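Local coordinates for protein P450 epoxidase (Sorangium cellulosum, PDB 1Q5D) that belongs to the cytochrome P450 family and holds an iron protoporphyrin IX and a second bound ligand in adjoining pockets inside a largely helical fold, at residues Val245-Val248 with Gly249-Ala253; Ala207-His210 with Gly211-Glu215; Asn223-Leu226 with Thr227-Gln231. All blocks are in the same frame, centred on the assembly; numbering follows the deposited sequence.

Contact 1 of 3, residues Val245-Val248 with Gly249-Ala253; sequences VALV and GAIIA. With HEM (protoporphyrin IX containing Fe), chain B.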
# COMPACT_ATOMS: atom_id res chain seq x y z
N VAL A 245 2.22 -16.40 -11.05
CA VAL A 245 2.70 -16.54 -9.68
C VAL A 245 3.14 -15.18 -9.15
O VAL A 245 2.84 -14.82 -8.02
CB VAL A 245 3.86 -17.56 -9.58
CG1 VAL A 245 4.40 -17.62 -8.14
CG2 VAL A 245 3.37 -18.94 -9.99
N ALA A 246 3.81 -14.40 -10.00
CA ALA A 246 4.27 -13.08 -9.59
C ALA A 246 3.08 -12.17 -9.29
O ALA A 246 3.16 -11.33 -8.40
CB ALA A 246 5.13 -12.47 -10.64
N LEU A 247 1.99 -12.35 -10.03
CA LEU A 247 0.79 -11.52 -9.85
C LEU A 247 0.10 -11.75 -8.52
O LEU A 247 -0.25 -10.79 -7.80
CB LEU A 247 -0.20 -11.76 -11.00
CG LEU A 247 -1.53 -11.02 -10.88
CD1 LEU A 247 -1.30 -9.51 -10.96
CD2 LEU A 247 -2.53 -11.46 -11.96
N VAL A 248 -0.12 -13.01 -8.21
CA VAL A 248 -0.79 -13.37 -6.97
C VAL A 248 0.10 -13.01 -5.80
O VAL A 248 -0.36 -12.45 -4.80
CB VAL A 248 -1.21 -14.87 -6.95
CG1 VAL A 248 -1.95 -15.21 -5.66
CG2 VAL A 248 -2.09 -15.18 -8.15
N GLY A 249 1.40 -13.25 -5.94
CA GLY A 249 2.32 -12.89 -4.88
C GLY A 249 2.30 -11.39 -4.62
O GLY A 249 2.32 -10.93 -3.47
N ALA A 250 2.26 -10.62 -5.70
CA ALA A 250 2.28 -9.16 -5.60
C ALA A 250 0.99 -8.62 -4.99
O ALA A 250 1.01 -7.70 -4.17
CB ALA A 250 2.56 -8.54 -6.97
N ILE A 251 -0.13 -9.23 -5.36
CA ILE A 251 -1.41 -8.85 -4.78
C ILE A 251 -1.42 -9.02 -3.27
O ILE A 251 -1.89 -8.15 -2.54
CB ILE A 251 -2.58 -9.63 -5.44
CG1 ILE A 251 -2.83 -9.10 -6.86
CG2 ILE A 251 -3.83 -9.49 -4.59
CD1 ILE A 251 -3.72 -9.96 -7.74
N ILE A 252 -0.90 -10.14 -2.79
CA ILE A 252 -0.82 -10.37 -1.36
C ILE A 252 0.11 -9.37 -0.68
O ILE A 252 -0.23 -8.80 0.35
CB ILE A 252 -0.37 -11.82 -1.06
CG1 ILE A 252 -1.47 -12.79 -1.53
CG2 ILE A 252 -0.13 -11.98 0.43
CD1 ILE A 252 -1.06 -14.24 -1.66
N ALA A 253 1.30 -9.19 -1.25
CA ALA A 253 2.30 -8.30 -0.67
C ALA A 253 1.90 -6.80 -0.75
O ALA A 253 2.23 -6.00 0.14
CB ALA A 253 3.64 -8.53 -1.35
CHA HEM B . 0.02 -0.38 -7.02
CHB HEM B . -1.16 2.27 -3.18
CHC HEM B . -4.01 -1.33 -1.58
CHD HEM B . -2.36 -4.16 -5.09
C1A HEM B . -0.12 0.68 -6.17
C2A HEM B . 0.41 2.01 -6.36
C3A HEM B . 0.10 2.74 -5.29
C4A HEM B . -0.65 1.90 -4.39
CMA HEM B . 0.47 4.23 -5.06
CAA HEM B . 1.21 2.47 -7.60
CBA HEM B . 2.72 2.43 -7.33
CGA HEM B . 3.46 2.98 -8.53
O1A HEM B . 4.73 2.92 -8.56
O2A HEM B . 2.79 3.48 -9.48
C1B HEM B . -2.03 1.51 -2.45
C2B HEM B . -2.65 1.97 -1.23
C3B HEM B . -3.41 0.98 -0.78
C4B HEM B . -3.32 -0.14 -1.69
CMB HEM B . -2.45 3.34 -0.53
CAB HEM B . -4.24 1.13 0.51
CBB HEM B . -4.69 0.07 1.18
C1C HEM B . -3.86 -2.40 -2.40
C2C HEM B . -4.57 -3.66 -2.32
C3C HEM B . -4.10 -4.43 -3.30
C4C HEM B . -3.09 -3.68 -4.03
CMC HEM B . -5.66 -3.97 -1.27
CAC HEM B . -4.47 -5.87 -3.70
CBC HEM B . -5.57 -6.46 -3.22
C1D HEM B . -1.52 -3.42 -5.89
C2D HEM B . -0.75 -3.98 -6.96
C3D HEM B . -0.01 -2.81 -7.57
C4D HEM B . -0.39 -1.67 -6.79
CMD HEM B . -0.72 -5.45 -7.41
CAD HEM B . 0.93 -2.84 -8.79
CBD HEM B . 0.11 -2.24 -9.94
CGD HEM B . 0.94 -2.18 -11.20
O1D HEM B . 2.18 -1.97 -11.09
O2D HEM B . 0.38 -2.35 -12.33
NA HEM B . -0.77 0.64 -4.95
NB HEM B . -2.45 0.21 -2.73
NC HEM B . -2.96 -2.46 -3.44
ND HEM B . -1.28 -2.06 -5.80
FE HEM B . -2.00 -0.85 -4.30
O HOH W 1 -0.24 -1.44 -3.10
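L247 with I251 and V248 with I252 are pairings four residues apart along one buried helix, 241-255, a local contact within what corresponds to the early part of helix I, the long helix that passes over the haem in the cytochrome P450 fold. The backbone supplies the regular framework. G249, A250, I251 and I252 each donate their N-H to the carbonyl four residues earlier, with I252 N 3.1 Å from V248 O. The link from A250 N to A246 O, at 2.9 Å, is the most bent of the four, its N-H...O angle being 145°.

I251 shows how one branched side chain can serve two neighbours. Its CG1 is set beside its own backbone N (chi1 -74°) and leans back over the preceding turn, 3.2 Å from L247 O, which carries CD1 to 4.0 Å from L247 CG. The other branch faces the porphyrin: I251 CG2 lies 3.8 Å from CAC of the haem, and I251 O is 3.6 Å from that same carbon. On the neighbouring side of the helix, V248 CG1 meets I252 CD1 at 4.2 Å, and L162 of a loop touches both residues. A250 instead borders the second ligand, EPB.

The chemistry is accordingly divided. The carbonyls of 245-248 are spent on main-chain bonds inside the helix, and the side chains offered to the haem and the neighbouring helices are apolar, although the I251 carbonyl oxygen also comes up to the haem vinyl carbon CAC. These side chains are therefore probably placed by van der Waals fit more than by charge.

Contact 2 of 3, residues Ala207-His210 with Gly211-Glu215; sequences ALLH and GVLDE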
# COMPACT_ATOMS: atom_id res chain seq x y z
N ALA A 207 5.99 -21.29 -1.35
CA ALA A 207 5.64 -22.72 -1.32
C ALA A 207 4.14 -22.90 -1.13
O ALA A 207 3.50 -23.65 -1.86
CB ALA A 207 6.39 -23.44 -0.20
N LEU A 208 3.61 -22.23 -0.12
CA LEU A 208 2.19 -22.25 0.20
C LEU A 208 1.36 -21.80 -1.00
O LEU A 208 0.36 -22.43 -1.36
CB LEU A 208 1.92 -21.35 1.39
CG LEU A 208 0.81 -21.78 2.34
CD1 LEU A 208 0.82 -20.89 3.57
CD2 LEU A 208 -0.53 -21.71 1.65
N LEU A 209 1.78 -20.70 -1.62
CA LEU A 209 1.10 -20.20 -2.81
C LEU A 209 1.08 -21.26 -3.90
O LEU A 209 0.05 -21.48 -4.55
CB LEU A 209 1.78 -18.92 -3.32
CG LEU A 209 1.21 -18.34 -4.61
CD1 LEU A 209 -0.27 -18.02 -4.46
CD2 LEU A 209 1.99 -17.11 -5.02
N HIS A 210 2.21 -21.94 -4.10
CA HIS A 210 2.31 -23.01 -5.10
C HIS A 210 1.28 -24.11 -4.82
O HIS A 210 0.62 -24.62 -5.74
CB HIS A 210 3.73 -23.58 -5.11
CG HIS A 210 3.96 -24.61 -6.17
ND1 HIS A 210 3.88 -24.33 -7.52
CD2 HIS A 210 4.27 -25.93 -6.09
CE1 HIS A 210 4.13 -25.42 -8.22
NE2 HIS A 210 4.36 -26.41 -7.37
N GLY A 211 1.12 -24.46 -3.54
CA GLY A 211 0.13 -25.44 -3.12
C GLY A 211 -1.31 -25.02 -3.35
O GLY A 211 -2.16 -25.84 -3.73
N VAL A 212 -1.60 -23.75 -3.08
CA VAL A 212 -2.93 -23.19 -3.30
C VAL A 212 -3.26 -23.19 -4.79
O VAL A 212 -4.36 -23.59 -5.18
CB VAL A 212 -3.04 -21.74 -2.74
CG1 VAL A 212 -4.31 -21.04 -3.25
CG2 VAL A 212 -3.00 -21.76 -1.23
N LEU A 213 -2.31 -22.79 -5.61
CA LEU A 213 -2.52 -22.76 -7.05
C LEU A 213 -2.69 -24.17 -7.65
O LEU A 213 -3.56 -24.38 -8.49
CB LEU A 213 -1.39 -22.01 -7.75
CG LEU A 213 -1.27 -20.51 -7.43
CD1 LEU A 213 -0.07 -19.91 -8.15
CD2 LEU A 213 -2.54 -19.79 -7.82
N ASP A 214 -1.86 -25.12 -7.21
CA ASP A 214 -1.99 -26.50 -7.66
C ASP A 214 -3.34 -27.10 -7.26
O ASP A 214 -3.92 -27.88 -8.02
CB ASP A 214 -0.87 -27.37 -7.09
CG ASP A 214 0.46 -27.20 -7.81
OD1 ASP A 214 0.48 -26.85 -9.01
OD2 ASP A 214 1.54 -27.39 -7.24
N GLU A 215 -3.83 -26.77 -6.07
CA GLU A 215 -5.13 -27.28 -5.62
C GLU A 215 -6.27 -26.68 -6.44
O GLU A 215 -7.25 -27.38 -6.77
CB GLU A 215 -5.37 -26.99 -4.12
CG GLU A 215 -6.49 -27.80 -3.48
CD GLU A 215 -7.88 -27.18 -3.62
OE1 GLU A 215 -7.99 -25.98 -3.96
OE2 GLU A 215 -8.90 -27.89 -3.37
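The pairs L208-V212, L209-L213 and H210-D214 mark three neighbouring strips along a single helix, 195-218, which corresponds to helix G of the cytochrome P450 fold. It is a good example of an amphipathic helix whose side-chain pairs four residues apart change character around the circumference.

Main-chain bonding is uniform. G211, V212, L213 and D214 donate to the carbonyls of A207, L208, L209 and H210 in turn, and L213 N reaches L209 O at 2.9 Å in a nearly straight bond.

Apolar contacts occupy the inner strips. L208 CD2 meets V212 CG2 at 3.8 Å, and both residues are touched by F172 of helix 169-182. In the adjoining strip L209 CD1 rests 4.0 Å from L213 CG. The two leucines achieve this with different first torsions: in L209 the CG lies opposite the backbone N (chi1 177°), whereas in L213 it stands beside the N (chi1 -65°) and leans back over the earlier turn, 3.3 Å from L209 O. V245 of helix 241-255 packs on both.

The polar pair lies on the outer side, H210 exposed and D214 partly so. One oxygen of the D214 carboxylate, OD2, stands over one face of the H210 imidazole, displaced from the ring centre toward the rim, and the two planes are 76° apart. A ring N-H would lie in the plane of the imidazole, so its direction does not suit an acceptor above it, and no hydrogen bond forms; any attraction would probably be electrostatic and depend on the charge of the ring. D214 OD1 has a firmer partner in R217, with which it makes a salt bridge. Of the D214 atoms, the one nearest the H210 ring is OD2, 3.0 Å from NE2.

Contact 3 of 3, residues Asn223-Leu226 with Thr227-Gln231; sequences NDVL and TMLLQ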
# COMPACT_ATOMS: atom_id res chain seq x y z
N ASN A 223 -16.81 -18.28 -11.25
CA ASN A 223 -16.70 -16.89 -10.78
C ASN A 223 -15.56 -16.76 -9.78
O ASN A 223 -15.77 -16.33 -8.64
CB ASN A 223 -18.00 -16.39 -10.15
CG ASN A 223 -19.23 -16.70 -11.00
OD1 ASN A 223 -19.29 -16.37 -12.18
ND2 ASN A 223 -20.21 -17.36 -10.39
N ASP A 224 -14.37 -17.15 -10.20
CA ASP A 224 -13.25 -17.25 -9.28
C ASP A 224 -12.01 -16.65 -9.92
O ASP A 224 -11.68 -16.98 -11.06
CB ASP A 224 -13.02 -18.73 -8.93
CG ASP A 224 -11.86 -18.92 -7.98
OD1 ASP A 224 -11.95 -18.45 -6.83
OD2 ASP A 224 -10.82 -19.53 -8.29
N VAL A 225 -11.34 -15.76 -9.21
CA VAL A 225 -10.23 -15.00 -9.79
C VAL A 225 -9.08 -15.91 -10.16
O VAL A 225 -8.58 -15.87 -11.30
CB VAL A 225 -9.69 -13.92 -8.81
CG1 VAL A 225 -8.42 -13.27 -9.38
CG2 VAL A 225 -10.73 -12.88 -8.53
N LEU A 226 -8.66 -16.73 -9.21
CA LEU A 226 -7.56 -17.68 -9.45
C LEU A 226 -7.87 -18.65 -10.59
O LEU A 226 -7.05 -18.85 -11.48
CB LEU A 226 -7.20 -18.44 -8.18
CG LEU A 226 -6.36 -17.70 -7.15
CD1 LEU A 226 -5.90 -18.67 -6.06
CD2 LEU A 226 -5.13 -16.99 -7.79
N THR A 227 -9.06 -19.25 -10.57
CA THR A 227 -9.44 -20.13 -11.67
C THR A 227 -9.33 -19.39 -13.00
O THR A 227 -8.81 -19.92 -13.98
CB THR A 227 -10.88 -20.64 -11.48
OG1 THR A 227 -10.93 -21.52 -10.37
CG2 THR A 227 -11.32 -21.52 -12.66
N MET A 228 -9.82 -18.16 -13.02
CA MET A 228 -9.76 -17.34 -14.23
C MET A 228 -8.31 -17.16 -14.69
O MET A 228 -8.00 -17.34 -15.88
CB MET A 228 -10.43 -15.98 -14.00
CG MET A 228 -10.45 -15.09 -15.24
SD MET A 228 -8.92 -14.14 -15.41
CE MET A 228 -9.03 -13.10 -13.90
N LEU A 229 -7.43 -16.82 -13.76
CA LEU A 229 -6.02 -16.64 -14.09
C LEU A 229 -5.42 -17.96 -14.59
O LEU A 229 -4.71 -17.99 -15.59
CB LEU A 229 -5.23 -16.11 -12.87
CG LEU A 229 -5.60 -14.69 -12.43
CD1 LEU A 229 -4.97 -14.33 -11.06
CD2 LEU A 229 -5.21 -13.67 -13.51
N LEU A 230 -5.75 -19.05 -13.91
CA LEU A 230 -5.20 -20.34 -14.30
C LEU A 230 -5.60 -20.74 -15.71
O LEU A 230 -4.79 -21.26 -16.48
CB LEU A 230 -5.59 -21.40 -13.28
CG LEU A 230 -4.88 -21.19 -11.94
CD1 LEU A 230 -5.67 -21.77 -10.75
CD2 LEU A 230 -3.46 -21.72 -12.00
N GLN A 231 -6.85 -20.46 -16.07
CA GLN A 231 -7.34 -20.75 -17.41
C GLN A 231 -6.64 -19.91 -18.46
O GLN A 231 -6.27 -20.41 -19.52
CB GLN A 231 -8.85 -20.55 -17.48
CG GLN A 231 -9.62 -21.57 -16.69
CD GLN A 231 -11.12 -21.36 -16.80
OE1 GLN A 231 -11.91 -22.16 -16.30
NE2 GLN A 231 -11.51 -20.28 -17.47
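The carboxylate of D224 is approached by T227 on both faces: the backbone N-H of T227 comes to OD2 from above the plane, 36° out of it, while the T227 hydroxyl reaches the same oxygen from the other face, on its anti side and 22° out of plane. Both bonds are 2.9 Å long, T227 N to D224 OD2 and T227 OG1 to D224 OD2. With CG held anti to its own backbone N (chi1 180°), D224 can turn its carboxylate toward the first turn of helix 225-234.

One oxygen thus takes two donors from a single residue, which should leave the carboxylate little freedom to rotate. Further charges hold it as well: R216 makes a salt bridge with OD2 and K163 one with OD1. The charge of the buried acid is therefore probably well compensated, and these cations, together with the start of the helix, would be expected to favour its ionised form. The T227 hydroxyl also has a second bond, with L221 N.

Beyond the cap the contact is apolar. V225 and L229 lie side by side, pointing the same way, with V225 CG1 4.0 Å from L229 CD1. L226 CD2 approaches that same L229 methyl at 4.2 Å, and L230 CD1 folds back to 3.3 Å from L226 O. The M228 chain bends twice and brings its CE to 3.8 Å from V225 O. Helix 241-255 lies against L226, L229 and L230, whereas M228 faces L109 and S113.

Such a pattern, an aspartate just ahead of the first turn accepting from the N-H three residues on, is the classic N-cap, here opening what corresponds to helix H of the cytochrome P450 fold.

Overall arrangement
Three consecutive helices of the chain, 195-218, 225-234 and 241-255, meet through the side chains of these contacts, whose centres lie 12 to 14 Å apart. V248 of contact 1 stands at the junction: its CG1 is 3.5 Å from L209 CD1 of contact 2, and its CG2 is 3.6 Å from L226 CD2 of contact 3. L226 closes the triangle, since its CD2 also lies 3.8 Å from L213 CD2. Contact 1 alone borders the haem and EPB. The others form a second layer behind it, the side chain of L209 lying about 12 Å from either ligand and that of V225 about 10 Å from the haem.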